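Local coordinates for activator of Hsp90 ATPase homologue 1/2-like C-terminal domain-containing protein (Enterococcus faecalis, PDB 2NN5) that is of unknown function but belongs to the AHA1 family and binds magnesium ions in the crystal, at residues Q34-T40 against F126-E132. Residues are numbered along the deposited sequence; the frame is centred on the assembly and turned at random. Where two conformers were deposited one is given.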
loop_
_atom_site.group_PDB
_atom_site.type_symbol
_atom_site.label_atom_id
_atom_site.label_comp_id
_atom_site.label_asym_id
_atom_site.label_seq_id
_atom_site.Cartn_x
_atom_site.Cartn_y
_atom_site.Cartn_z
ATOM N N GLN A 34 -11.917 12.312 -13.929
ATOM C CA GLN A 34 -12.107 10.857 -13.952
ATOM C C GLN A 34 -11.065 10.008 -13.204
ATOM O O GLN A 34 -11.279 8.809 -13.032
ATOM C CB GLN A 34 -12.274 10.336 -15.381
ATOM C CG GLN A 34 -13.400 11.053 -16.155
ATOM C CD GLN A 34 -13.738 10.342 -17.450
ATOM O OE1 GLN A 34 -12.845 9.985 -18.230
ATOM N NE2 GLN A 34 -15.033 10.140 -17.692
ATOM N N THR A 35 -9.981 10.650 -12.735
ATOM C CA THR A 35 -8.933 9.957 -11.981
ATOM C C THR A 35 -9.240 10.027 -10.477
ATOM O O THR A 35 -9.579 11.084 -9.936
ATOM C CB THR A 35 -7.556 10.591 -12.220
ATOM O OG1 THR A 35 -7.254 10.452 -13.600
ATOM C CG2 THR A 35 -6.445 9.824 -11.421
ATOM N N ILE A 36 -9.131 8.880 -9.819
ATOM C CA ILE A 36 -9.355 8.810 -8.363
ATOM C C ILE A 36 -8.002 8.862 -7.679
ATOM O O ILE A 36 -7.044 8.193 -8.118
ATOM C CB ILE A 36 -10.117 7.540 -8.010
ATOM C CG1 ILE A 36 -11.576 7.715 -8.467
ATOM C CG2 ILE A 36 -10.102 7.285 -6.492
ATOM C CD1 ILE A 36 -12.427 6.521 -8.360
ATOM N N TYR A 37 -7.883 9.693 -6.646
ATOM C CA TYR A 37 -6.699 9.739 -5.786
ATOM C C TYR A 37 -7.070 9.212 -4.408
ATOM O O TYR A 37 -8.104 9.601 -3.838
ATOM C CB TYR A 37 -6.165 11.169 -5.673
ATOM C CG TYR A 37 -5.716 11.732 -7.024
ATOM C CD1 TYR A 37 -6.624 12.385 -7.882
ATOM C CD2 TYR A 37 -4.391 11.550 -7.469
ATOM C CE1 TYR A 37 -6.215 12.864 -9.131
ATOM C CE2 TYR A 37 -3.968 12.025 -8.700
ATOM C CZ TYR A 37 -4.889 12.675 -9.534
ATOM O OH TYR A 37 -4.421 13.156 -10.733
ATOM N N PHE A 38 -6.227 8.351 -3.870
ATOM C CA PHE A 38 -6.484 7.741 -2.576
ATOM C C PHE A 38 -5.262 7.979 -1.700
ATOM O O PHE A 38 -4.116 7.873 -2.180
ATOM C CB PHE A 38 -6.677 6.229 -2.793
ATOM C CG PHE A 38 -6.639 5.402 -1.488
ATOM C CD1 PHE A 38 -7.595 5.606 -0.479
ATOM C CD2 PHE A 38 -5.692 4.402 -1.316
ATOM C CE1 PHE A 38 -7.587 4.840 0.685
ATOM C CE2 PHE A 38 -5.649 3.611 -0.109
ATOM C CZ PHE A 38 -6.599 3.843 0.868
ATOM N N GLY A 39 -5.498 8.275 -0.432
ATOM C CA GLY A 39 -4.410 8.433 0.547
ATOM C C GLY A 39 -4.809 7.723 1.816
ATOM O O GLY A 39 -6.001 7.654 2.184
ATOM N N THR A 40 -3.805 7.147 2.467
ATOM C CA THR A 40 -4.042 6.640 3.829
ATOM C C THR A 40 -2.724 6.679 4.601
ATOM O O THR A 40 -1.705 7.064 4.056
ATOM C CB THR A 40 -4.625 5.239 3.777
ATOM O OG1 THR A 40 -5.045 4.834 5.078
ATOM C CG2 THR A 40 -3.638 4.225 3.225
ATOM N N PHE A 126 0.703 6.617 2.508
ATOM C CA PHE A 126 0.538 5.934 1.214
ATOM C C PHE A 126 -0.406 6.767 0.360
ATOM O O PHE A 126 -1.469 7.196 0.847
ATOM C CB PHE A 126 -0.047 4.524 1.422
ATOM C CG PHE A 126 -0.366 3.785 0.136
ATOM C CD1 PHE A 126 0.622 3.029 -0.505
ATOM C CD2 PHE A 126 -1.662 3.829 -0.406
ATOM C CE1 PHE A 126 0.311 2.318 -1.650
ATOM C CE2 PHE A 126 -1.959 3.130 -1.564
ATOM C CZ PHE A 126 -0.956 2.375 -2.198
ATOM N N SER A 127 -0.046 7.004 -0.901
ATOM C CA SER A 127 -1.006 7.663 -1.785
ATOM C C SER A 127 -0.969 7.034 -3.173
ATOM O O SER A 127 0.015 6.320 -3.518
ATOM C CB SER A 127 -0.739 9.146 -1.835
ATOM O OG SER A 127 0.587 9.432 -2.233
ATOM N N GLU A 128 -2.093 7.144 -3.897
ATOM C CA GLU A 128 -2.207 6.392 -5.144
ATOM C C GLU A 128 -3.056 7.161 -6.142
ATOM O O GLU A 128 -4.047 7.809 -5.758
ATOM C CB GLU A 128 -2.860 5.033 -4.849
ATOM C CG GLU A 128 -3.039 4.120 -6.077
ATOM C CD GLU A 128 -3.711 2.789 -5.784
ATOM O OE1 GLU A 128 -4.314 2.606 -4.699
ATOM O OE2 GLU A 128 -3.677 1.935 -6.713
ATOM N N SER A 129 -2.671 7.066 -7.421
ATOM C CA SER A 129 -3.449 7.642 -8.551
ATOM C C SER A 129 -4.041 6.471 -9.307
ATOM O O SER A 129 -3.282 5.570 -9.727
ATOM C CB SER A 129 -2.552 8.463 -9.486
ATOM O OG SER A 129 -3.278 8.941 -10.624
ATOM N N LEU A 130 -5.356 6.495 -9.507
ATOM C CA LEU A 130 -6.082 5.439 -10.227
ATOM C C LEU A 130 -6.906 6.029 -11.364
ATOM O O LEU A 130 -8.045 6.463 -11.176
ATOM C CB LEU A 130 -7.007 4.630 -9.270
ATOM C CG LEU A 130 -6.344 4.086 -7.996
ATOM C CD1 LEU A 130 -6.389 5.092 -6.813
ATOM C CD2 LEU A 130 -7.040 2.793 -7.607
ATOM N N PRO A 131 -6.291 6.095 -12.536
ATOM C CA PRO A 131 -7.026 6.626 -13.691
ATOM C C PRO A 131 -8.180 5.722 -14.064
ATOM O O PRO A 131 -8.260 4.557 -13.611
ATOM C CB PRO A 131 -5.961 6.657 -14.792
ATOM C CG PRO A 131 -4.645 6.693 -14.065
ATOM C CD PRO A 131 -4.880 5.778 -12.885
ATOM N N GLU A 132 -9.063 6.290 -14.886
ATOM C CA GLU A 132 -10.297 5.596 -15.264
ATOM C C GLU A 132 -10.053 4.302 -16.058
ATOM O O GLU A 132 -10.906 3.388 -16.020
ATOM C CB GLU A 132 -11.259 6.554 -16.011
ATOM C CG GLU A 132 -12.702 6.055 -16.202
ATOM C CD GLU A 132 -12.872 5.202 -17.459
ATOM O OE1 GLU A 132 -12.000 5.309 -18.355
ATOM O OE2 GLU A 132 -13.861 4.421 -17.546
HETATM O O HOH W 1 -8.617 8.952 -15.712
HETATM O O HOH W 2 -2.636 11.392 -11.792
#
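F38 and F126 meet edge-on where two antiparallel strands, 35-40 and 126-130, run side by side. F38 CD2 comes to the rim of the F126 ring, in its plane, 4.0 Å from F126 CE2, and the two side chains cross at about a right angle. With CG anti to the backbone N in both (chi1 167° in F38, 175° in F126), the rings are brought together edge to edge. T40 CG2 fills the notch behind this pair, lying 4.0 Å from F126 CB. On the other side of F38, L130 CD1 pushes into the dip between I36 and F38, touching F38 CB at 4.2 Å and passing only 3.4 Å from I36 O. The extended E128 chain carries OE1 to the edge of the F126 ring and obliquely up to F38 CD2, 4.1 Å away, its carboxylate turned 64° from the F38 ring; OE2 lies close to the like-charged D141. I142 and S146 of helix 138-157 pack on F38, and W145 on F126 and E128, so this face is buried.

On the face that carries Y37, S127 and S129, the Y37 ring slants past S129, its CE2 3.7 Å from S129 OG, and a water joins Y37 OH to that hydroxyl. T35 CG2, two residues before Y37, comes to 3.4 Å from S129 OG. G39 faces S127 in a non-hydrogen-bonded pair, their CA atoms 4.2 Å apart, and G39 CA makes a CA-H...O contact to F126 O. At the end of the pairing a second water links T35 OG1 to E132 N, while R138 bonds to both Q34 O and L130 O.

Three hydrogen-bonded pairs, I36-L130, F38-E128 and T40-F126, each make two backbone bonds. Strand 35-44 lies between 28-32 and 121-130 in the sheet, one face buried under the long helix 138-157, the helix-grip arrangement of the SRPBCC (Bet v 1-like) fold.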